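Local structure of 3-dehydroquinate dehydratase (Aquifex aeolicus, 2EGZ) at residues B[211-214]-B[215-219]; B[157-160]-B[161-164]; B[202-206]-B[207-211]. The protein catalyses the dehydration of 3-dehydroquinate to 3-dehydroshikimate, the third step of the chorismate pathway, through a Schiff-base intermediate with the substrate. All blocks are in the same frame, centred on the assembly; numbering follows the deposited sequence.

Contact 1: B[211-214]-B[215-219]; sequences ELRK and KFYRL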
ATOM      1  N   GLU B 211      12.621  33.430   1.636  1.00 15.05           N
ATOM      2  CA  GLU B 211      13.758  34.149   2.181  1.00 16.73           C
ATOM      3  C   GLU B 211      14.900  33.199   2.540  1.00 14.80           C
ATOM      4  O   GLU B 211      16.070  33.558   2.407  1.00 13.53           O
ATOM      5  CB  GLU B 211      13.338  34.951   3.411  1.00 20.65           C
ATOM      6  CG  GLU B 211      14.357  36.004   3.816  1.00 29.23           C
ATOM      7  CD  GLU B 211      14.708  36.938   2.667  1.00 33.82           C
ATOM      8  OE1 GLU B 211      13.784  37.568   2.103  1.00 36.83           O
ATOM      9  OE2 GLU B 211      15.908  37.042   2.326  1.00 37.46           O
ATOM     10  N   LEU B 212      14.563  31.992   2.993  1.00 13.96           N
ATOM     11  CA  LEU B 212      15.588  31.009   3.358  1.00 13.14           C
ATOM     12  C   LEU B 212      16.323  30.514   2.120  1.00 12.65           C
ATOM     13  O   LEU B 212      17.539  30.318   2.146  1.00 10.88           O
ATOM     14  CB  LEU B 212      14.958  29.817   4.090  1.00 13.86           C
ATOM     15  CG  LEU B 212      14.337  30.107   5.461  1.00 13.88           C
ATOM     16  CD1 LEU B 212      13.586  28.885   5.961  1.00 14.29           C
ATOM     17  CD2 LEU B 212      15.429  30.502   6.444  1.00 15.95           C
ATOM     18  N   ARG B 213      15.583  30.313   1.034  1.00 10.58           N
ATOM     19  CA  ARG B 213      16.187  29.848  -0.209  1.00 10.89           C
ATOM     20  C   ARG B 213      17.176  30.891  -0.728  1.00  9.93           C
ATOM     21  O   ARG B 213      18.237  30.553  -1.252  1.00 10.00           O
ATOM     22  CB  ARG B 213      15.112  29.579  -1.272  1.00 10.16           C
ATOM     23  CG  ARG B 213      15.684  29.044  -2.589  1.00 12.81           C
ATOM     24  CD  ARG B 213      14.595  28.810  -3.636  1.00 12.89           C
ATOM     25  NE  ARG B 213      13.815  30.024  -3.874  1.00 13.22           N
ATOM     26  CZ  ARG B 213      12.759  30.090  -4.676  1.00 14.12           C
ATOM     27  NH1 ARG B 213      12.347  29.008  -5.332  1.00 13.13           N
ATOM     28  NH2 ARG B 213      12.101  31.235  -4.806  1.00 12.68           N
ATOM     29  N   LYS B 214      16.825  32.161  -0.571  1.00 10.65           N
ATOM     30  CA  LYS B 214      17.687  33.245  -1.025  1.00 13.12           C
ATOM     31  C   LYS B 214      18.933  33.337  -0.152  1.00 12.29           C
ATOM     32  O   LYS B 214      20.047  33.447  -0.655  1.00 11.14           O
ATOM     33  CB  LYS B 214      16.916  34.571  -0.992  1.00 16.14           C
ATOM     34  CG  LYS B 214      17.738  35.787  -1.381  1.00 19.56           C
ATOM     35  CD  LYS B 214      16.896  37.061  -1.379  1.00 23.35           C
ATOM     36  CE  LYS B 214      15.815  37.024  -2.460  1.00 28.07           C
ATOM     37  NZ  LYS B 214      15.101  38.332  -2.627  1.00 29.17           N
ATOM     38  N   LYS B 215      18.736  33.261   1.161  1.00 12.97           N
ATOM     39  CA  LYS B 215      19.839  33.348   2.114  1.00 13.93           C
ATOM     40  C   LYS B 215      20.858  32.218   2.007  1.00 14.05           C
ATOM     41  O   LYS B 215      22.062  32.452   2.103  1.00 14.97           O
ATOM     42  CB  LYS B 215      19.290  33.390   3.548  1.00 16.62           C
ATOM     43  CG  LYS B 215      20.366  33.526   4.618  1.00 20.84           C
ATOM     44  CD  LYS B 215      19.803  33.374   6.032  1.00 24.77           C
ATOM     45  CE  LYS B 215      18.877  34.526   6.419  1.00 27.53           C
ATOM     46  NZ  LYS B 215      18.406  34.398   7.837  1.00 29.59           N
ATOM     47  N   PHE B 216      20.379  30.995   1.800  1.00 13.51           N
ATOM     48  CA  PHE B 216      21.268  29.839   1.734  1.00 12.63           C
ATOM     49  C   PHE B 216      21.766  29.391   0.366  1.00 13.09           C
ATOM     50  O   PHE B 216      22.869  28.847   0.253  1.00 12.03           O
ATOM     51  CB  PHE B 216      20.599  28.656   2.436  1.00 12.97           C
ATOM     52  CG  PHE B 216      20.592  28.774   3.930  1.00 12.32           C
ATOM     53  CD1 PHE B 216      21.712  28.412   4.668  1.00 12.53           C
ATOM     54  CD2 PHE B 216      19.490  29.299   4.596  1.00 12.56           C
ATOM     55  CE1 PHE B 216      21.739  28.574   6.054  1.00 12.81           C
ATOM     56  CE2 PHE B 216      19.507  29.467   5.982  1.00 13.10           C
ATOM     57  CZ  PHE B 216      20.633  29.103   6.712  1.00 12.22           C
ATOM     58  N   TYR B 217      20.971  29.614  -0.676  1.00 12.74           N
ATOM     59  CA  TYR B 217      21.364  29.170  -2.006  1.00 12.89           C
ATOM     60  C   TYR B 217      21.335  30.266  -3.064  1.00 15.29           C
ATOM     61  O   TYR B 217      21.622  29.996  -4.227  1.00 13.67           O
ATOM     62  CB  TYR B 217      20.445  28.029  -2.465  1.00 13.23           C
ATOM     63  CG  TYR B 217      20.281  26.910  -1.457  1.00 12.80           C
ATOM     64  CD1 TYR B 217      21.390  26.233  -0.952  1.00 12.39           C
ATOM     65  CD2 TYR B 217      19.011  26.514  -1.028  1.00 13.72           C
ATOM     66  CE1 TYR B 217      21.241  25.180  -0.042  1.00 12.25           C
ATOM     67  CE2 TYR B 217      18.851  25.466  -0.121  1.00 10.88           C
ATOM     68  CZ  TYR B 217      19.970  24.804   0.366  1.00 12.61           C
ATOM     69  OH  TYR B 217      19.817  23.760   1.255  1.00 10.73           O
ATOM     70  N   ARG B 218      21.004  31.493  -2.668  1.00 16.84           N
ATOM     71  CA  ARG B 218      20.909  32.591  -3.627  1.00 21.56           C
ATOM     72  C   ARG B 218      19.969  32.134  -4.732  1.00 22.99           C
ATOM     73  O   ARG B 218      20.135  32.478  -5.903  1.00 23.86           O
ATOM     74  CB  ARG B 218      22.290  32.957  -4.195  1.00 23.13           C
ATOM     75  CG  ARG B 218      23.018  33.980  -3.343  1.00 29.78           C
ATOM     76  CD  ARG B 218      24.357  34.413  -3.933  1.00 33.47           C
ATOM     77  NE  ARG B 218      25.335  33.329  -3.939  1.00 35.75           N
ATOM     78  CZ  ARG B 218      26.649  33.513  -3.888  1.00 36.82           C
ATOM     79  NH1 ARG B 218      27.147  34.743  -3.825  1.00 38.36           N
ATOM     80  NH2 ARG B 218      27.467  32.468  -3.899  1.00 37.50           N
ATOM     81  N   LEU B 219      18.987  31.341  -4.306  1.00 25.69           N
ATOM     82  CA  LEU B 219      17.937  30.747  -5.133  1.00 28.58           C
ATOM     83  C   LEU B 219      18.296  29.527  -5.967  1.00 30.90           C
ATOM     84  O   LEU B 219      19.489  29.168  -6.052  1.00 32.75           O
ATOM     85  CB  LEU B 219      17.294  31.802  -6.028  1.00 29.53           C
ATOM     86  CG  LEU B 219      16.019  32.328  -5.380  1.00 26.74           C
ATOM     87  CD1 LEU B 219      16.386  32.929  -4.041  1.00 26.05           C
ATOM     88  CD2 LEU B 219      15.334  33.348  -6.271  1.00 30.58           C
ATOM     89  OXT LEU B 219      17.349  28.937  -6.528  1.00 34.99           O
TER

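Contact 2: B[157-160]-B[161-164]; sequences LCIS and RQVE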
ATOM      1  N   LEU B 157      18.232  11.564   4.230  1.00  9.20           N
ATOM      2  CA  LEU B 157      19.035  12.392   3.332  1.00  9.82           C
ATOM      3  C   LEU B 157      20.285  11.688   2.830  1.00 10.51           C
ATOM      4  O   LEU B 157      20.596  11.727   1.636  1.00 12.41           O
ATOM      5  CB  LEU B 157      19.412  13.701   4.029  1.00  9.95           C
ATOM      6  CG  LEU B 157      18.219  14.591   4.392  1.00 10.63           C
ATOM      7  CD1 LEU B 157      18.662  15.725   5.301  1.00 12.50           C
ATOM      8  CD2 LEU B 157      17.588  15.143   3.118  1.00 13.93           C
ATOM      9  N   CYS B 158      20.998  11.030   3.733  1.00 11.03           N
ATOM     10  CA  CYS B 158      22.219  10.334   3.354  1.00 12.24           C
ATOM     11  C   CYS B 158      22.006   9.105   2.479  1.00 12.63           C
ATOM     12  O   CYS B 158      22.760   8.871   1.531  1.00  9.97           O
ATOM     13  CB  CYS B 158      23.001   9.949   4.605  1.00 15.09           C
ATOM     14  SG  CYS B 158      23.603  11.403   5.472  1.00 20.06           S
ATOM     15  N   ILE B 159      20.984   8.318   2.794  1.00 11.51           N
ATOM     16  CA  ILE B 159      20.712   7.116   2.019  1.00 11.85           C
ATOM     17  C   ILE B 159      20.231   7.461   0.611  1.00 13.36           C
ATOM     18  O   ILE B 159      20.488   6.722  -0.343  1.00 13.35           O
ATOM     19  CB  ILE B 159      19.663   6.240   2.734  1.00 11.51           C
ATOM     20  CG1 ILE B 159      20.239   5.729   4.057  1.00 11.46           C
ATOM     21  CG2 ILE B 159      19.243   5.074   1.847  1.00 10.87           C
ATOM     22  CD1 ILE B 159      21.473   4.868   3.914  1.00 13.93           C
ATOM     23  N   SER B 160      19.556   8.597   0.472  1.00 13.13           N
ATOM     24  CA  SER B 160      19.052   9.002  -0.832  1.00 13.98           C
ATOM     25  C   SER B 160      20.173   9.215  -1.848  1.00 14.34           C
ATOM     26  O   SER B 160      19.947   9.090  -3.050  1.00 15.18           O
ATOM     27  CB  SER B 160      18.216  10.281  -0.711  1.00 15.39           C
ATOM     28  OG  SER B 160      19.045  11.422  -0.584  1.00 19.90           O
ATOM     29  N   ARG B 161      21.379   9.525  -1.373  1.00 15.46           N
ATOM     30  CA  ARG B 161      22.514   9.750  -2.270  1.00 15.67           C
ATOM     31  C   ARG B 161      23.004   8.466  -2.937  1.00 16.41           C
ATOM     32  O   ARG B 161      23.728   8.512  -3.935  1.00 16.02           O
ATOM     33  CB  ARG B 161      23.678  10.394  -1.512  1.00 17.83           C
ATOM     34  CG  ARG B 161      23.343  11.745  -0.901  1.00 21.31           C
ATOM     35  CD  ARG B 161      24.505  12.308  -0.092  1.00 22.82           C
ATOM     36  NE  ARG B 161      25.655  12.658  -0.920  1.00 23.49           N
ATOM     37  CZ  ARG B 161      26.849  12.084  -0.823  1.00 23.33           C
ATOM     38  NH1 ARG B 161      27.053  11.123   0.070  1.00 23.24           N
ATOM     39  NH2 ARG B 161      27.838  12.473  -1.616  1.00 23.13           N
ATOM     40  N   GLN B 162      22.603   7.323  -2.391  1.00 15.96           N
ATOM     41  CA  GLN B 162      23.017   6.031  -2.933  1.00 16.80           C
ATOM     42  C   GLN B 162      22.266   5.666  -4.217  1.00 17.60           C
ATOM     43  O   GLN B 162      22.593   4.686  -4.897  1.00 15.78           O
ATOM     44  CB  GLN B 162      22.844   4.963  -1.854  1.00 16.95           C
ATOM     45  CG  GLN B 162      23.519   5.389  -0.552  1.00 16.67           C
ATOM     46  CD  GLN B 162      23.468   4.339   0.533  1.00 17.66           C
ATOM     47  OE1 GLN B 162      22.544   3.532   0.593  1.00 17.71           O
ATOM     48  NE2 GLN B 162      24.459   4.363   1.419  1.00 17.76           N
ATOM     49  N   VAL B 163      21.250   6.459  -4.539  1.00 16.12           N
ATOM     50  CA  VAL B 163      20.481   6.260  -5.760  1.00 15.53           C
ATOM     51  C   VAL B 163      20.493   7.623  -6.447  1.00 17.05           C
ATOM     52  O   VAL B 163      19.688   8.503  -6.135  1.00 12.95           O
ATOM     53  CB  VAL B 163      19.023   5.835  -5.477  1.00 15.72           C
ATOM     54  CG1 VAL B 163      18.328   5.464  -6.790  1.00 15.58           C
ATOM     55  CG2 VAL B 163      19.002   4.660  -4.511  1.00 17.36           C
ATOM     56  N   GLU B 164      21.426   7.786  -7.379  1.00 19.39           N
ATOM     57  CA  GLU B 164      21.604   9.041  -8.100  1.00 22.78           C
ATOM     58  C   GLU B 164      20.413   9.515  -8.926  1.00 23.21           C
ATOM     59  O   GLU B 164      19.686   8.715  -9.518  1.00 23.78           O
ATOM     60  CB  GLU B 164      22.834   8.930  -9.001  1.00 25.61           C
ATOM     61  CG  GLU B 164      23.021  10.096  -9.955  1.00 30.17           C
ATOM     62  CD  GLU B 164      24.255   9.941 -10.817  1.00 32.10           C
ATOM     63  OE1 GLU B 164      24.409   8.871 -11.448  1.00 32.50           O
ATOM     64  OE2 GLU B 164      25.070  10.888 -10.863  1.00 34.44           O
TER

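Contact 3: B[202-206]-B[207-211]; sequences GQIPL and EEMVE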
ATOM      1  N   GLY B 202       6.290  20.873  11.811  1.00 17.75           N
ATOM      2  CA  GLY B 202       7.281  20.788  10.754  1.00 17.10           C
ATOM      3  C   GLY B 202       7.048  21.605   9.502  1.00 16.37           C
ATOM      4  O   GLY B 202       7.969  21.774   8.705  1.00 17.63           O
ATOM      5  N   GLN B 203       5.836  22.109   9.302  1.00 15.84           N
ATOM      6  CA  GLN B 203       5.568  22.894   8.105  1.00 17.04           C
ATOM      7  C   GLN B 203       6.253  24.250   8.167  1.00 16.87           C
ATOM      8  O   GLN B 203       6.523  24.781   9.248  1.00 15.98           O
ATOM      9  CB  GLN B 203       4.061  23.092   7.906  1.00 19.37           C
ATOM     10  CG  GLN B 203       3.277  21.798   7.825  1.00 21.99           C
ATOM     11  CD  GLN B 203       1.815  22.027   7.485  1.00 26.98           C
ATOM     12  OE1 GLN B 203       1.212  23.010   7.918  1.00 27.71           O
ATOM     13  NE2 GLN B 203       1.232  21.108   6.721  1.00 28.33           N
ATOM     14  N   ILE B 204       6.537  24.803   6.993  1.00 16.03           N
ATOM     15  CA  ILE B 204       7.184  26.101   6.884  1.00 15.59           C
ATOM     16  C   ILE B 204       6.373  26.986   5.947  1.00 15.63           C
ATOM     17  O   ILE B 204       6.019  26.567   4.847  1.00 14.28           O
ATOM     18  CB  ILE B 204       8.608  25.969   6.315  1.00 16.77           C
ATOM     19  CG1 ILE B 204       9.474  25.142   7.266  1.00 16.61           C
ATOM     20  CG2 ILE B 204       9.207  27.355   6.088  1.00 16.55           C
ATOM     21  CD1 ILE B 204      10.900  24.970   6.792  1.00 17.81           C
ATOM     22  N   PRO B 205       6.057  28.218   6.377  1.00 15.41           N
ATOM     23  CA  PRO B 205       5.283  29.144   5.543  1.00 17.14           C
ATOM     24  C   PRO B 205       6.024  29.547   4.269  1.00 16.93           C
ATOM     25  O   PRO B 205       7.241  29.724   4.273  1.00 17.03           O
ATOM     26  CB  PRO B 205       5.049  30.334   6.471  1.00 16.17           C
ATOM     27  CG  PRO B 205       5.001  29.687   7.835  1.00 16.68           C
ATOM     28  CD  PRO B 205       6.166  28.723   7.757  1.00 17.18           C
ATOM     29  N   LEU B 206       5.273  29.696   3.186  1.00 17.03           N
ATOM     30  CA  LEU B 206       5.831  30.077   1.895  1.00 17.43           C
ATOM     31  C   LEU B 206       6.766  31.282   1.964  1.00 17.14           C
ATOM     32  O   LEU B 206       7.874  31.246   1.428  1.00 16.67           O
ATOM     33  CB  LEU B 206       4.691  30.363   0.915  1.00 16.65           C
ATOM     34  CG  LEU B 206       5.040  30.993  -0.435  1.00 19.81           C
ATOM     35  CD1 LEU B 206       6.054  30.136  -1.185  1.00 18.27           C
ATOM     36  CD2 LEU B 206       3.767  31.137  -1.250  1.00 21.49           C
ATOM     37  N   GLU B 207       6.325  32.352   2.618  1.00 17.73           N
ATOM     38  CA  GLU B 207       7.142  33.555   2.720  1.00 17.79           C
ATOM     39  C   GLU B 207       8.493  33.289   3.363  1.00 16.56           C
ATOM     40  O   GLU B 207       9.510  33.818   2.921  1.00 14.53           O
ATOM     41  CB  GLU B 207       6.412  34.640   3.516  1.00 21.39           C
ATOM     42  CG  GLU B 207       5.172  35.184   2.833  1.00 27.97           C
ATOM     43  CD  GLU B 207       4.567  36.357   3.581  1.00 30.72           C
ATOM     44  OE1 GLU B 207       4.231  36.195   4.773  1.00 33.22           O
ATOM     45  OE2 GLU B 207       4.427  37.440   2.975  1.00 33.08           O
ATOM     46  N   GLU B 208       8.501  32.474   4.411  1.00 16.43           N
ATOM     47  CA  GLU B 208       9.741  32.155   5.103  1.00 18.16           C
ATOM     48  C   GLU B 208      10.688  31.327   4.235  1.00 17.22           C
ATOM     49  O   GLU B 208      11.892  31.585   4.206  1.00 15.70           O
ATOM     50  CB  GLU B 208       9.440  31.419   6.416  1.00 19.04           C
ATOM     51  CG  GLU B 208       8.833  32.320   7.489  1.00 23.28           C
ATOM     52  CD  GLU B 208       8.477  31.571   8.764  1.00 25.90           C
ATOM     53  OE1 GLU B 208       9.295  30.739   9.218  1.00 26.91           O
ATOM     54  OE2 GLU B 208       7.384  31.823   9.320  1.00 26.85           O
ATOM     55  N   MET B 209      10.154  30.345   3.516  1.00 16.00           N
ATOM     56  CA  MET B 209      11.002  29.505   2.669  1.00 13.65           C
ATOM     57  C   MET B 209      11.631  30.314   1.536  1.00 13.94           C
ATOM     58  O   MET B 209      12.753  30.039   1.113  1.00 12.44           O
ATOM     59  CB  MET B 209      10.200  28.343   2.088  1.00 13.10           C
ATOM     60  CG  MET B 209      11.037  27.367   1.273  1.00 14.24           C
ATOM     61  SD  MET B 209      12.381  26.582   2.222  1.00 10.13           S
ATOM     62  CE  MET B 209      11.478  25.240   2.952  1.00 15.55           C
ATOM     63  N   VAL B 210      10.906  31.309   1.039  1.00 13.64           N
ATOM     64  CA  VAL B 210      11.434  32.139  -0.037  1.00 13.89           C
ATOM     65  C   VAL B 210      12.689  32.865   0.438  1.00 14.44           C
ATOM     66  O   VAL B 210      13.706  32.907  -0.260  1.00 13.66           O
ATOM     67  CB  VAL B 210      10.384  33.169  -0.499  1.00 13.31           C
ATOM     68  CG1 VAL B 210      11.026  34.212  -1.398  1.00 15.11           C
ATOM     69  CG2 VAL B 210       9.265  32.450  -1.246  1.00 14.31           C
ATOM     70  N   GLU B 211      12.621  33.430   1.636  1.00 15.05           N
ATOM     71  CA  GLU B 211      13.758  34.149   2.181  1.00 16.73           C
ATOM     72  C   GLU B 211      14.900  33.199   2.540  1.00 14.80           C
ATOM     73  O   GLU B 211      16.070  33.558   2.407  1.00 13.53           O
ATOM     74  CB  GLU B 211      13.338  34.951   3.411  1.00 20.65           C
ATOM     75  CG  GLU B 211      14.357  36.004   3.816  1.00 29.23           C
ATOM     76  CD  GLU B 211      14.708  36.938   2.667  1.00 33.82           C
ATOM     77  OE1 GLU B 211      13.784  37.568   2.103  1.00 36.83           O
ATOM     78  OE2 GLU B 211      15.908  37.042   2.326  1.00 37.46           O
TER

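Contact 1: B[211-214]-B[215-219]
Arg-213 O accepts the backbone N-H of Tyr-217 at 2.9 Å, at the last full turn of the C-terminal helix 206-217. The preceding bonds, Lys-215 N to Glu-211 O and Phe-216 N to Leu-212 O, keep the regular i to i+4 pattern. Arg-218 N still reaches Lys-214 O at 3.0 Å, but the N-H...O angle falls to 131° and the donor lies above the carbonyl plane, a sign that the helix is coming apart. Arg-218 itself has left-handed backbone angles (phi 53°), which turn the chain back; a bond from Leu-219 N to Arg-213 O is suggested but doubtful, because the position of that nitrogen is uncertain.

The reversal lays Leu-219 against the preceding turn. Its CD1 packs on Lys-214 CB at 3.5 Å, the two side chains running side by side. Its CG lies 3.5 Å from Arg-213 NE, meeting the guanidinium obliquely. Arg-213 can come past Leu-219 because CG stands anti to the backbone N (chi1 -178°) and the chain bends only at chi3; its NH1 then forms a salt bridge with Asp-25 and a hydrogen bond to Met-1 O. On another flank, Leu-212 CD2 touches Phe-216 CE2 at 4.2 Å, while the edge of that ring receives Leu-212 O in its plane. Both apolar side chains also rest on Leu-181, whose carbonyl binds Tyr-217 OH.

Lysine suits position 214 by offering CB and CG to Leu-219 CD1. Leu-219 OXT lies 4.6 Å from Arg-213 NE, well out of the guanidinium plane; no N-H points at it, and any attraction is probably one of charge alone. Asp-25 remains the directed partner, and Arg-213, with Lys-214 and Arg-218 nearby, probably offsets the negative charge of helix end and terminal carboxylate.

Contact 2: B[157-160]-B[161-164]
Gln-162 sets its CG anti to its own carbonyl carbon (chi1 -51°) and runs on extended, which carries its amide obliquely across Ile-159. Ile-159 CD1 lies 3.7 Å from Gln-162 OE1 and almost as near to CD and NE2. The amide oxygen takes its hydrogen bond from Arg-128, while Ile-159 packs on the same helix 124-136, so glutamine serves with both its carbon chain and its polar end.

Ser-160 holds OG in the crowded position between N and carbonyl carbon (chi1 78°), from which the hydroxyl donates to Leu-157 O at 2.7 Å. That carbonyl also faces Arg-161 CG, yet Arg-161 N bonds one residue later, to Cys-158 O at 3.3 Å. With alanine in place of Ser-160, Leu-157 O would probably lose its hydroxyl donor.

Gln-162 N binds Ile-159 O at 3.0 Å, and Val-163 N binds Ser-160 O at 3.3 Å, closing a type I beta turn. Ser-160 O and Val-163 O lie 3.2 Å apart, both acceptors; Lys-167 NZ, bonded to Val-163 O and weakly to Ser-160 O, is likely to offset their repulsion.

Contact 3: B[202-206]-B[207-211]
Pro-205 and Met-209 are joined by the first i to i+4 bond of helix 206-217, the last helix of this TIM-barrel chain. Pro-205 is the N-cap: its extended backbone (psi 143°) brings the loop in, and its carbonyl accepts Met-209 N at 3.1 Å, nearly along the C=O axis. Val-210 N binds Leu-206 O in the same way. The amides at the start of a helix have no i-4 carbonyl to bond, so proline gives up nothing there.

Among the side chains, Ile-204 CD1 meets Met-209 CE at 3.9 Å, the two crossing at about a right angle. Met-209 leaves the helix with CG anti to the backbone N (chi1 -176°) and then bends at both chi2 and chi3, a curl that an unbranched thioether makes easily. Both residues also touch Arg-180, a residue of the 3-dehydroquinate site, so this apolar pair lies against part of the pocket. Nearby Gln-203, predicted to bind the substrate, has its OE1 held by Phe-199 N and Ala-200 N.

Glu-208 lies alongside the Pro-205 ring; Glu-208 OE2 is 3.5 Å from Pro-205 CG. Its neighbour Glu-207 pairs with Lys-22, and their negative charges in the first turn probably interact favourably with the positive end of the helix dipole. Leu-206 and Val-210 both touch Ile-3 of strand 2-7; between themselves, Leu-206 CD1 touches Val-210 CG2 at 4.0 Å, and Val-210 CG2 lies 3.2 Å from Leu-206 O.

In the fold
From the N terminus, contact 2 comes first: it ends helix 150-160 and starts the loop to strand 168-172, packing on helix 124-136. It closes before the other two open, with its centre more than 20 Å from theirs. Contact 3 follows, where the loop after strand 190-192 enters helix 206-217, and contact 1 continues to the end of the chain. These two neither nest nor cross; they meet at Glu-211 and cover the start and finish of one helix. Contact 3 sets that helix against strand 2-7 and Arg-180, and contact 1 binds its far end to Met-1, Asp-25 and helix 179-182, bringing the two chain termini together.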